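PDB 3E1T: halogenase from Chondromyces crocatus, which probably uses reduced FAD to introduce the chlorine of the myxobacterial natural product chondrochloren. Local coordinates for residues Pro42-Gly47 with Gly275-Ile280; Gln176-Arg181 with Asn296-Val301; Ala191-Phe196 with Trp219-Pro224. All coordinates share one frame; numbering follows the deposited sequence.

The three contacts illustrate how one cofactor-binding protein uses different chemistry at different depths. Contact 1 lies at the surface, where two loops meet through a histidine, an aspartate, a tyrosine and a bridging water. Contact 3 is buried and almost wholly apolar, with a tryptophan from one strand reaching another strand of the same sheet. The two touch: H44 of contact 1 reaches Y193 and Y195 of contact 3, and both border the FAD. Contact 2 stands apart, about 32 Å from contact 3 between centres; partly buried, it joins a loop to an outermost strand of the parallel sheet. None of the three has a direct hydrogen bond between its segments, and contact 1 alone has a water bridge.

Contact 1 (Pro42-Gly47 with Gly275-Ile280); sequences PRHQIG and GDYGEI. With FAD (flavin-adenine dinucleotide), chain C.
H44, in the loop that follows strand 33-36 of the Rossmann-type FAD-binding fold, meets D276 and Y277 at the middle of a type I beta turn, G275-G278. Its CB starts the contact, 4.0 Å from D276 CG. H44 CG stands anti to its backbone N (chi1 174°), which sends the imidazole past the aspartate to the tyrosine. There H44 CD2 comes 4.1 Å from Y277 CE1, and the two rings form an offset edge-to-face pair with the histidine edge turned toward the tyrosine face, planes at 89°. Farther out, CE1 packs against the hydroxyl of Y193, and at the tip NE2 is hydrogen-bonded to Y195 OH, so strand 189-197 holds the end of the ring. A water bridges the loops, from the backbone N of H44 to the D276 carboxylate: it accepts from H44 N at 3.2 Å and donates to D276 OD1 at 2.8 Å. The neighbours of H44 serve the cofactor instead. R43 directs both NE (3.1 Å) and NH2 (3.0 Å) at O3B of the FAD ribose, which lies at the guanidinium edge in its plane, while D114 forms a salt bridge with NH1. Farther along the loop, the ribityl hydroxyl O2' of FAD donates to I46 O at 2.9 Å.

Contact 2 (Gln176-Arg181 with Asn296-Val301); sequences QAVGER and NGMALV
With V178 CG1 anti to its own N (chi1 171°) and CG2 anti to the carbonyl carbon, this valine straddles two side chains of strand 298-300. CG2 goes chiefly to M298, CB and CG1 to L300. The methionine leaves its strand with CG opposite the backbone N (chi1 -169°) and stays extended to CE, carrying its thioether across V178 to A177. Its SD is 3.6 Å from V178 CG2, and farther on both SD and CE reach the methyl of A177, the sulfur at 4.1 Å from A177 CB. L300 comes past V178 in the opposite direction: CD1 lies 3.9 Å from V178 CB, and CD2 is 4.0 Å from V178 CG2. An alanine in place of L300 would remove CG and both methyls, and would probably open a gap beside V178 CB and CG1. No hydrogen bond joins the segments; the contact is dispersion between aliphatic groups and a sulfur. M298 also packs on V137 and F139 of strand 133-140. A299, whose CB points away from the loop, is bonded through its backbone to I164 and D166. The loop after strand 163-166 thus folds back over strand 298-300, an outermost strand of the parallel sheet in a Rossmann-type FAD-binding domain.

Contact 3 (Ala191-Phe196 with Trp219-Pro224); sequences ALYGYF and WFWYIP. With FAD (flavin-adenine dinucleotide), chain C.
A191-F196 and W219-P224 run in roughly the same direction with Y193 CA 9.0 Å from W221 CA, too far for direct pairing, because strand 229-237 is antiparallel to both and lies between them. The indole of W221 spans this distance. Its CG sits between the backbone N and the carbonyl carbon (chi1 78°), which swings the six-membered ring across to the other strand. W221 CZ2 presses on Y193 CB at 3.4 Å, a tight approach, and CZ3 has A191 CB near its plane at the ring edge, 3.9 Å away. The Y193 ring and the six-membered ring of W221 meet obliquely, planes at 41°. NE1 of W221 is hydrogen-bonded to S231 OG on the intervening strand, which satisfies the buried N-H and limits rotation of the indole. A191 and W221 together pack on the dimethylbenzene end of the flavin: FAD methyl C7M lies 3.4 Å from A191 CB and 3.6 Å from W221 CH2. I223 CD1 comes to 4.1 Å from the flavin O4 of FAD. Other side chains of the two strands meet helices: L192 packs on L252 and F220 on I256 of helix 248-257, while F196 and Y222 reach L266 of helix 260-266.

Contact 1 (Pro42-Gly47 with Gly275-Ile280)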
loop_
_atom_site.group_PDB
_atom_site.type_symbol
_atom_site.label_atom_id
_atom_site.label_comp_id
_atom_site.label_asym_id
_atom_site.label_seq_id
_atom_site.Cartn_x
_atom_site.Cartn_y
_atom_site.Cartn_z
ATOM N N PRO A 42 15.667 -8.913 10.976
ATOM C CA PRO A 42 14.598 -7.944 10.706
ATOM C C PRO A 42 15.139 -6.595 10.226
ATOM O O PRO A 42 16.260 -6.214 10.587
ATOM C CB PRO A 42 13.917 -7.797 12.066
ATOM C CG PRO A 42 15.000 -8.038 13.058
ATOM C CD PRO A 42 15.954 -9.026 12.422
ATOM N N ARG A 43 14.346 -5.890 9.411
ATOM C CA ARG A 43 14.741 -4.573 8.882
ATOM C C ARG A 43 13.570 -3.582 8.857
ATOM O O ARG A 43 12.420 -3.979 8.652
ATOM C CB ARG A 43 15.354 -4.719 7.477
ATOM C CG ARG A 43 14.438 -5.358 6.414
ATOM C CD ARG A 43 13.706 -4.314 5.532
ATOM N NE ARG A 43 12.724 -4.944 4.641
ATOM C CZ ARG A 43 11.478 -5.241 4.997
ATOM N NH1 ARG A 43 11.048 -4.968 6.231
ATOM N NH2 ARG A 43 10.658 -5.820 4.123
ATOM N N HIS A 44 13.868 -2.304 9.068
ATOM C CA HIS A 44 12.843 -1.261 9.069
ATOM C C HIS A 44 12.238 -1.043 7.694
ATOM O O HIS A 44 12.948 -0.983 6.693
ATOM C CB HIS A 44 13.395 0.078 9.560
ATOM C CG HIS A 44 12.411 1.206 9.453
ATOM N ND1 HIS A 44 12.347 2.040 8.358
ATOM C CD2 HIS A 44 11.433 1.620 10.296
ATOM C CE1 HIS A 44 11.384 2.926 8.533
ATOM N NE2 HIS A 44 10.814 2.692 9.702
ATOM N N GLN A 45 10.920 -0.907 7.672
ATOM C CA GLN A 45 10.190 -0.459 6.497
ATOM C C GLN A 45 8.943 0.318 6.975
ATOM O O GLN A 45 8.370 0.004 8.024
ATOM C CB GLN A 45 9.853 -1.674 5.604
ATOM C CG GLN A 45 8.952 -1.456 4.375
ATOM C CD GLN A 45 9.396 -0.371 3.397
ATOM O OE1 GLN A 45 9.961 0.650 3.768
ATOM N NE2 GLN A 45 9.084 -0.581 2.133
ATOM N N ILE A 46 8.566 1.359 6.234
ATOM C CA ILE A 46 7.331 2.111 6.508
ATOM C C ILE A 46 6.128 1.290 6.026
ATOM O O ILE A 46 6.274 0.459 5.150
ATOM C CB ILE A 46 7.362 3.529 5.845
ATOM C CG1 ILE A 46 6.229 4.427 6.378
ATOM C CG2 ILE A 46 7.299 3.430 4.311
ATOM C CD1 ILE A 46 6.309 4.708 7.895
ATOM N N GLY A 47 4.949 1.517 6.600
ATOM C CA GLY A 47 3.752 0.784 6.209
ATOM C C GLY A 47 3.203 -0.063 7.346
ATOM O O GLY A 47 3.126 -1.287 7.232
ATOM N N GLY A 275 19.003 4.167 16.970
ATOM C CA GLY A 275 18.427 2.970 16.365
ATOM C C GLY A 275 17.720 3.268 15.053
ATOM O O GLY A 275 17.897 4.343 14.473
ATOM N N ASP A 276 16.919 2.306 14.594
ATOM C CA ASP A 276 16.192 2.403 13.323
ATOM C C ASP A 276 15.086 3.449 13.342
ATOM O O ASP A 276 14.717 3.968 12.291
ATOM C CB ASP A 276 15.576 1.051 12.940
ATOM C CG ASP A 276 16.521 0.175 12.113
ATOM O OD1 ASP A 276 17.188 0.688 11.176
ATOM O OD2 ASP A 276 16.573 -1.041 12.399
ATOM N N TYR A 277 14.557 3.745 14.528
ATOM C CA TYR A 277 13.452 4.696 14.673
ATOM C C TYR A 277 13.938 6.107 15.035
ATOM O O TYR A 277 13.135 7.007 15.284
ATOM C CB TYR A 277 12.454 4.192 15.717
ATOM C CG TYR A 277 11.858 2.832 15.425
ATOM C CD1 TYR A 277 10.810 2.690 14.519
ATOM C CD2 TYR A 277 12.331 1.693 16.069
ATOM C CE1 TYR A 277 10.251 1.453 14.258
ATOM C CE2 TYR A 277 11.783 0.445 15.815
ATOM C CZ TYR A 277 10.746 0.334 14.909
ATOM O OH TYR A 277 10.203 -0.890 14.655
ATOM N N GLY A 278 15.258 6.288 15.046
ATOM C CA GLY A 278 15.868 7.563 15.406
ATOM C C GLY A 278 16.108 8.453 14.208
ATOM O O GLY A 278 16.538 9.597 14.340
ATOM N N GLU A 279 15.827 7.921 13.028
ATOM C CA GLU A 279 16.035 8.658 11.799
ATOM C C GLU A 279 14.701 9.242 11.326
ATOM O O GLU A 279 13.631 8.726 11.660
ATOM C CB GLU A 279 16.644 7.725 10.746
ATOM C CG GLU A 279 17.891 8.291 10.047
ATOM C CD GLU A 279 19.125 8.347 10.955
ATOM O OE1 GLU A 279 19.590 7.274 11.415
ATOM O OE2 GLU A 279 19.637 9.466 11.202
ATOM N N ILE A 280 14.754 10.336 10.575
ATOM C CA ILE A 280 13.550 10.781 9.884
ATOM C C ILE A 280 13.730 10.640 8.371
ATOM O O ILE A 280 14.680 11.180 7.790
ATOM C CB ILE A 280 13.022 12.186 10.341
ATOM C CG1 ILE A 280 13.131 13.235 9.239
ATOM C CG2 ILE A 280 13.602 12.626 11.702
ATOM C CD1 ILE A 280 12.150 14.352 9.425
HETATM P PA FAD C . 8.305 -3.945 0.428
HETATM O O1A FAD C . 7.653 -3.947 1.786
HETATM O O2A FAD C . 8.966 -2.667 0.046
HETATM O O5B FAD C . 9.415 -5.118 0.431
HETATM C C5B FAD C . 10.173 -5.423 -0.728
HETATM C C4B FAD C . 11.433 -6.196 -0.324
HETATM O O4B FAD C . 12.271 -6.416 -1.441
HETATM C C3B FAD C . 12.258 -5.411 0.690
HETATM O O3B FAD C . 12.457 -6.236 1.816
HETATM C C2B FAD C . 13.579 -5.137 0.000
HETATM O O2B FAD C . 14.639 -5.301 0.900
HETATM C C1B FAD C . 13.613 -6.198 -1.084
HETATM N N9A FAD C . 14.367 -5.841 -2.300
HETATM C C8A FAD C . 14.459 -4.631 -2.940
HETATM N N7A FAD C . 15.245 -4.795 -4.029
HETATM C C5A FAD C . 15.643 -6.088 -4.102
HETATM C C6A FAD C . 16.457 -6.803 -4.995
HETATM N N6A FAD C . 17.134 -6.187 -5.972
HETATM N N1A FAD C . 16.664 -8.144 -4.776
HETATM C C2A FAD C . 16.121 -8.781 -3.690
HETATM N N3A FAD C . 15.334 -8.064 -2.814
HETATM C C4A FAD C . 15.094 -6.750 -3.018
HETATM N N1 FAD C . 0.810 0.506 3.876
HETATM C C2 FAD C . -0.044 0.040 4.837
HETATM O O2 FAD C . -0.562 -1.060 4.665
HETATM N N3 FAD C . -0.309 0.819 5.950
HETATM C C4 FAD C . 0.294 2.062 6.109
HETATM O O4 FAD C . 0.077 2.749 7.110
HETATM C C4X FAD C . 1.150 2.538 5.125
HETATM N N5 FAD C . 1.769 3.768 5.246
HETATM C C5X FAD C . 2.625 4.212 4.256
HETATM C C6 FAD C . 3.249 5.459 4.363
HETATM C C7 FAD C . 4.114 5.901 3.350
HETATM C C7M FAD C . 4.597 7.324 3.374
HETATM C C8 FAD C . 4.353 5.100 2.227
HETATM C C8M FAD C . 5.109 5.619 1.025
HETATM C C9 FAD C . 3.737 3.857 2.133
HETATM C C9A FAD C . 2.872 3.407 3.137
HETATM N N10 FAD C . 2.278 2.164 3.020
HETATM C C10 FAD C . 1.413 1.733 4.003
HETATM C "C1'" FAD C . 2.630 1.241 1.867
HETATM C "C2'" FAD C . 3.578 0.096 2.244
HETATM O "O2'" FAD C . 4.820 0.663 2.609
HETATM C "C3'" FAD C . 3.793 -0.855 1.056
HETATM O "O3'" FAD C . 2.616 -0.974 0.288
HETATM C "C4'" FAD C . 4.185 -2.283 1.436
HETATM O "O4'" FAD C . 5.408 -2.265 2.138
HETATM C "C5'" FAD C . 4.341 -3.118 0.165
HETATM O "O5'" FAD C . 5.005 -4.315 0.466
HETATM P P FAD C . 5.891 -5.078 -0.635
HETATM O O1P FAD C . 6.036 -6.527 -0.223
HETATM O O2P FAD C . 5.248 -4.989 -1.983
HETATM O O3P FAD C . 7.252 -4.265 -0.721
HETATM O O HOH W 1 16.863 -1.343 9.307
#

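Contact 2 (Gln176-Arg181 with Asn296-Val301)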
loop_
_atom_site.group_PDB
_atom_site.type_symbol
_atom_site.label_atom_id
_atom_site.label_comp_id
_atom_site.label_asym_id
_atom_site.label_seq_id
_atom_site.Cartn_x
_atom_site.Cartn_y
_atom_site.Cartn_z
ATOM N N GLN A 176 10.767 -2.836 -15.072
ATOM C CA GLN A 176 10.709 -2.348 -16.459
ATOM C C GLN A 176 10.719 -3.475 -17.504
ATOM O O GLN A 176 10.376 -3.262 -18.669
ATOM C CB GLN A 176 11.819 -1.329 -16.744
ATOM C CG GLN A 176 13.199 -1.939 -16.915
ATOM C CD GLN A 176 13.822 -2.363 -15.603
ATOM O OE1 GLN A 176 13.326 -2.023 -14.522
ATOM N NE2 GLN A 176 14.930 -3.109 -15.687
ATOM N N ALA A 177 11.082 -4.676 -17.075
ATOM C CA ALA A 177 10.987 -5.852 -17.920
ATOM C C ALA A 177 9.532 -6.237 -18.192
ATOM O O ALA A 177 9.253 -6.903 -19.188
ATOM C CB ALA A 177 11.748 -7.011 -17.303
ATOM N N VAL A 178 8.603 -5.822 -17.323
ATOM C CA VAL A 178 7.179 -6.130 -17.533
ATOM C C VAL A 178 6.379 -4.956 -18.137
ATOM O O VAL A 178 5.568 -5.154 -19.057
ATOM C CB VAL A 178 6.484 -6.633 -16.232
ATOM C CG1 VAL A 178 4.998 -6.736 -16.424
ATOM C CG2 VAL A 178 7.043 -7.989 -15.797
ATOM N N GLY A 179 6.579 -3.753 -17.609
ATOM C CA GLY A 179 5.809 -2.586 -18.047
ATOM C C GLY A 179 6.464 -1.275 -17.679
ATOM O O GLY A 179 7.525 -1.270 -17.042
ATOM N N GLU A 180 5.845 -0.167 -18.091
ATOM C CA GLU A 180 6.332 1.167 -17.753
ATOM C C GLU A 180 5.617 1.660 -16.483
ATOM O O GLU A 180 4.408 1.540 -16.359
ATOM C CB GLU A 180 6.069 2.137 -18.917
ATOM C CG GLU A 180 6.538 3.574 -18.662
ATOM C CD GLU A 180 5.869 4.615 -19.563
ATOM O OE1 GLU A 180 5.184 4.238 -20.544
ATOM O OE2 GLU A 180 6.021 5.829 -19.267
ATOM N N ARG A 181 6.365 2.212 -15.542
ATOM C CA ARG A 181 5.727 2.801 -14.367
ATOM C C ARG A 181 5.242 4.211 -14.756
ATOM O O ARG A 181 5.995 4.999 -15.329
ATOM C CB ARG A 181 6.702 2.825 -13.191
ATOM C CG ARG A 181 6.217 3.594 -11.999
ATOM C CD ARG A 181 7.320 3.752 -10.989
ATOM N NE ARG A 181 7.581 2.492 -10.296
ATOM C CZ ARG A 181 8.329 2.385 -9.206
ATOM N NH1 ARG A 181 8.906 3.460 -8.679
ATOM N NH2 ARG A 181 8.498 1.204 -8.642
ATOM N N ASN A 296 5.317 -12.823 -19.706
ATOM C CA ASN A 296 5.359 -14.249 -20.025
ATOM C C ASN A 296 6.387 -14.809 -19.075
ATOM O O ASN A 296 7.582 -14.540 -19.222
ATOM C CB ASN A 296 5.766 -14.512 -21.486
ATOM C CG ASN A 296 4.571 -14.820 -22.398
ATOM O OD1 ASN A 296 3.435 -15.026 -21.938
ATOM N ND2 ASN A 296 4.827 -14.860 -23.698
ATOM N N GLY A 297 5.904 -15.521 -18.062
ATOM C CA GLY A 297 6.750 -16.051 -17.004
ATOM C C GLY A 297 7.126 -15.070 -15.904
ATOM O O GLY A 297 7.835 -15.438 -14.975
ATOM N N MET A 298 6.680 -13.819 -16.000
ATOM C CA MET A 298 6.992 -12.824 -14.968
ATOM C C MET A 298 5.738 -12.080 -14.541
ATOM O O MET A 298 4.818 -11.900 -15.341
ATOM C CB MET A 298 8.067 -11.843 -15.445
ATOM C CG MET A 298 8.662 -10.935 -14.355
ATOM S SD MET A 298 9.990 -9.974 -15.055
ATOM C CE MET A 298 10.355 -8.728 -13.797
ATOM N N ALA A 299 5.702 -11.669 -13.275
ATOM C CA ALA A 299 4.615 -10.842 -12.736
ATOM C C ALA A 299 5.152 -9.825 -11.732
ATOM O O ALA A 299 6.247 -10.001 -11.190
ATOM C CB ALA A 299 3.571 -11.695 -12.095
ATOM N N LEU A 300 4.379 -8.761 -11.485
ATOM C CA LEU A 300 4.734 -7.763 -10.473
ATOM C C LEU A 300 3.664 -7.782 -9.391
ATOM O O LEU A 300 2.457 -7.816 -9.679
ATOM C CB LEU A 300 4.852 -6.349 -11.073
ATOM C CG LEU A 300 5.615 -6.114 -12.382
ATOM C CD1 LEU A 300 5.291 -4.735 -12.998
ATOM C CD2 LEU A 300 7.123 -6.276 -12.177
ATOM N N VAL A 301 4.102 -7.777 -8.142
ATOM C CA VAL A 301 3.146 -7.720 -7.024
ATOM C C VAL A 301 3.539 -6.603 -6.082
ATOM O O VAL A 301 4.719 -6.231 -6.001
ATOM C CB VAL A 301 3.013 -9.075 -6.240
ATOM C CG1 VAL A 301 2.547 -10.212 -7.136
ATOM C CG2 VAL A 301 4.281 -9.436 -5.581
#

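Contact 3 (Ala191-Phe196 with Trp219-Pro224)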
loop_
_atom_site.group_PDB
_atom_site.type_symbol
_atom_site.label_atom_id
_atom_site.label_comp_id
_atom_site.label_asym_id
_atom_site.label_seq_id
_atom_site.Cartn_x
_atom_site.Cartn_y
_atom_site.Cartn_z
ATOM N N ALA A 191 6.109 12.234 1.749
ATOM C CA ALA A 191 5.925 11.966 3.179
ATOM C C ALA A 191 7.246 12.168 3.920
ATOM O O ALA A 191 8.311 11.779 3.435
ATOM C CB ALA A 191 5.401 10.579 3.406
ATOM N N LEU A 192 7.161 12.792 5.086
ATOM C CA LEU A 192 8.318 13.053 5.937
ATOM C C LEU A 192 7.954 12.505 7.300
ATOM O O LEU A 192 6.984 12.965 7.894
ATOM C CB LEU A 192 8.562 14.558 6.023
ATOM C CG LEU A 192 9.757 15.050 6.842
ATOM C CD1 LEU A 192 11.080 14.584 6.223
ATOM C CD2 LEU A 192 9.721 16.558 6.910
ATOM N N TYR A 193 8.693 11.511 7.786
ATOM C CA TYR A 193 8.248 10.799 8.978
ATOM C C TYR A 193 9.345 10.401 9.971
ATOM O O TYR A 193 10.472 10.103 9.579
ATOM C CB TYR A 193 7.400 9.578 8.596
ATOM C CG TYR A 193 8.173 8.446 7.971
ATOM C CD1 TYR A 193 8.694 7.423 8.766
ATOM C CD2 TYR A 193 8.374 8.380 6.582
ATOM C CE1 TYR A 193 9.399 6.374 8.212
ATOM C CE2 TYR A 193 9.091 7.327 6.008
ATOM C CZ TYR A 193 9.597 6.323 6.842
ATOM O OH TYR A 193 10.315 5.259 6.340
ATOM N N GLY A 194 8.987 10.412 11.253
ATOM C CA GLY A 194 9.860 9.937 12.320
ATOM C C GLY A 194 9.108 9.161 13.389
ATOM O O GLY A 194 7.941 8.785 13.206
ATOM N N TYR A 195 9.778 8.923 14.510
ATOM C CA TYR A 195 9.184 8.165 15.605
ATOM C C TYR A 195 9.337 8.880 16.929
ATOM O O TYR A 195 10.379 9.474 17.218
ATOM C CB TYR A 195 9.778 6.763 15.678
ATOM C CG TYR A 195 9.466 5.951 14.444
ATOM C CD1 TYR A 195 8.358 5.123 14.405
ATOM C CD2 TYR A 195 10.270 6.040 13.303
ATOM C CE1 TYR A 195 8.061 4.382 13.268
ATOM C CE2 TYR A 195 9.971 5.308 12.156
ATOM C CZ TYR A 195 8.872 4.488 12.150
ATOM O OH TYR A 195 8.577 3.755 11.036
ATOM N N PHE A 196 8.278 8.827 17.726
ATOM C CA PHE A 196 8.228 9.582 18.972
ATOM C C PHE A 196 7.919 8.645 20.140
ATOM O O PHE A 196 7.168 7.678 19.995
ATOM C CB PHE A 196 7.196 10.711 18.856
ATOM C CG PHE A 196 7.579 11.787 17.863
ATOM C CD1 PHE A 196 8.138 12.983 18.302
ATOM C CD2 PHE A 196 7.393 11.598 16.487
ATOM C CE1 PHE A 196 8.502 13.982 17.393
ATOM C CE2 PHE A 196 7.755 12.582 15.570
ATOM C CZ PHE A 196 8.311 13.778 16.023
ATOM N N TRP A 219 -1.296 16.707 5.478
ATOM C CA TRP A 219 -1.895 15.950 6.568
ATOM C C TRP A 219 -0.887 15.071 7.287
ATOM O O TRP A 219 0.160 14.739 6.739
ATOM C CB TRP A 219 -3.116 15.129 6.095
ATOM C CG TRP A 219 -2.809 14.051 5.080
ATOM C CD1 TRP A 219 -2.689 14.210 3.730
ATOM C CD2 TRP A 219 -2.616 12.651 5.337
ATOM N NE1 TRP A 219 -2.420 12.998 3.130
ATOM C CE2 TRP A 219 -2.364 12.027 4.092
ATOM C CE3 TRP A 219 -2.607 11.870 6.497
ATOM C CZ2 TRP A 219 -2.105 10.657 3.975
ATOM C CZ3 TRP A 219 -2.360 10.503 6.383
ATOM C CH2 TRP A 219 -2.112 9.910 5.127
ATOM N N PHE A 220 -1.217 14.715 8.526
ATOM C CA PHE A 220 -0.372 13.878 9.368
ATOM C C PHE A 220 -1.005 12.514 9.582
ATOM O O PHE A 220 -2.232 12.400 9.672
ATOM C CB PHE A 220 -0.199 14.530 10.745
ATOM C CG PHE A 220 1.000 15.406 10.870
ATOM C CD1 PHE A 220 2.242 14.859 11.180
ATOM C CD2 PHE A 220 0.883 16.782 10.724
ATOM C CE1 PHE A 220 3.368 15.672 11.311
ATOM C CE2 PHE A 220 1.990 17.613 10.851
ATOM C CZ PHE A 220 3.240 17.064 11.154
ATOM N N TRP A 221 -0.178 11.478 9.662
ATOM C CA TRP A 221 -0.602 10.241 10.310
ATOM C C TRP A 221 0.048 10.131 11.683
ATOM O O TRP A 221 1.112 10.716 11.927
ATOM C CB TRP A 221 -0.321 8.995 9.457
ATOM C CG TRP A 221 1.116 8.510 9.449
ATOM C CD1 TRP A 221 1.754 7.810 10.435
ATOM C CD2 TRP A 221 2.068 8.647 8.377
ATOM N NE1 TRP A 221 3.055 7.529 10.062
ATOM C CE2 TRP A 221 3.267 8.020 8.799
ATOM C CE3 TRP A 221 2.029 9.256 7.112
ATOM C CZ2 TRP A 221 4.412 7.974 7.998
ATOM C CZ3 TRP A 221 3.166 9.200 6.306
ATOM C CH2 TRP A 221 4.350 8.569 6.760
ATOM N N TYR A 222 -0.599 9.375 12.567
ATOM C CA TYR A 222 -0.192 9.230 13.973
ATOM C C TYR A 222 -0.595 7.820 14.369
ATOM O O TYR A 222 -1.759 7.559 14.651
ATOM C CB TYR A 222 -0.918 10.255 14.853
ATOM C CG TYR A 222 -0.455 10.322 16.311
ATOM C CD1 TYR A 222 0.546 11.210 16.696
ATOM C CD2 TYR A 222 -1.042 9.528 17.302
ATOM C CE1 TYR A 222 0.970 11.299 18.027
ATOM C CE2 TYR A 222 -0.623 9.614 18.663
ATOM C CZ TYR A 222 0.383 10.498 19.005
ATOM O OH TYR A 222 0.822 10.619 20.316
ATOM N N ILE A 223 0.365 6.905 14.329
ATOM C CA ILE A 223 0.098 5.481 14.503
ATOM C C ILE A 223 0.788 5.005 15.768
ATOM O O ILE A 223 2.017 5.096 15.865
ATOM C CB ILE A 223 0.620 4.652 13.314
ATOM C CG1 ILE A 223 -0.018 5.122 11.997
ATOM C CG2 ILE A 223 0.387 3.157 13.554
ATOM C CD1 ILE A 223 0.660 4.571 10.726
ATOM N N PRO A 224 0.006 4.515 16.750
ATOM C CA PRO A 224 0.628 3.941 17.944
ATOM C C PRO A 224 1.151 2.533 17.664
ATOM O O PRO A 224 0.403 1.664 17.183
ATOM C CB PRO A 224 -0.511 3.914 18.965
ATOM C CG PRO A 224 -1.781 3.811 18.131
ATOM C CD PRO A 224 -1.472 4.474 16.798
HETATM P PA FAD C . 8.305 -3.945 0.428
HETATM O O1A FAD C . 7.653 -3.947 1.786
HETATM O O2A FAD C . 8.966 -2.667 0.046
HETATM O O5B FAD C . 9.415 -5.118 0.431
HETATM C C5B FAD C . 10.173 -5.423 -0.728
HETATM C C4B FAD C . 11.433 -6.196 -0.324
HETATM O O4B FAD C . 12.271 -6.416 -1.441
HETATM C C3B FAD C . 12.258 -5.411 0.690
HETATM O O3B FAD C . 12.457 -6.236 1.816
HETATM C C2B FAD C . 13.579 -5.137 0.000
HETATM O O2B FAD C . 14.639 -5.301 0.900
HETATM C C1B FAD C . 13.613 -6.198 -1.084
HETATM N N9A FAD C . 14.367 -5.841 -2.300
HETATM C C8A FAD C . 14.459 -4.631 -2.940
HETATM N N7A FAD C . 15.245 -4.795 -4.029
HETATM C C5A FAD C . 15.643 -6.088 -4.102
HETATM C C6A FAD C . 16.457 -6.803 -4.995
HETATM N N6A FAD C . 17.134 -6.187 -5.972
HETATM N N1A FAD C . 16.664 -8.144 -4.776
HETATM C C2A FAD C . 16.121 -8.781 -3.690
HETATM N N3A FAD C . 15.334 -8.064 -2.814
HETATM C C4A FAD C . 15.094 -6.750 -3.018
HETATM N N1 FAD C . 0.810 0.506 3.876
HETATM C C2 FAD C . -0.044 0.040 4.837
HETATM O O2 FAD C . -0.562 -1.060 4.665
HETATM N N3 FAD C . -0.309 0.819 5.950
HETATM C C4 FAD C . 0.294 2.062 6.109
HETATM O O4 FAD C . 0.077 2.749 7.110
HETATM C C4X FAD C . 1.150 2.538 5.125
HETATM N N5 FAD C . 1.769 3.768 5.246
HETATM C C5X FAD C . 2.625 4.212 4.256
HETATM C C6 FAD C . 3.249 5.459 4.363
HETATM C C7 FAD C . 4.114 5.901 3.350
HETATM C C7M FAD C . 4.597 7.324 3.374
HETATM C C8 FAD C . 4.353 5.100 2.227
HETATM C C8M FAD C . 5.109 5.619 1.025
HETATM C C9 FAD C . 3.737 3.857 2.133
HETATM C C9A FAD C . 2.872 3.407 3.137
HETATM N N10 FAD C . 2.278 2.164 3.020
HETATM C C10 FAD C . 1.413 1.733 4.003
HETATM C "C1'" FAD C . 2.630 1.241 1.867
HETATM C "C2'" FAD C . 3.578 0.096 2.244
HETATM O "O2'" FAD C . 4.820 0.663 2.609
HETATM C "C3'" FAD C . 3.793 -0.855 1.056
HETATM O "O3'" FAD C . 2.616 -0.974 0.288
HETATM C "C4'" FAD C . 4.185 -2.283 1.436
HETATM O "O4'" FAD C . 5.408 -2.265 2.138
HETATM C "C5'" FAD C . 4.341 -3.118 0.165
HETATM O "O5'" FAD C . 5.005 -4.315 0.466
HETATM P P FAD C . 5.891 -5.078 -0.635
HETATM O O1P FAD C . 6.036 -6.527 -0.223
HETATM O O2P FAD C . 5.248 -4.989 -1.983
HETATM O O3P FAD C . 7.252 -4.265 -0.721
#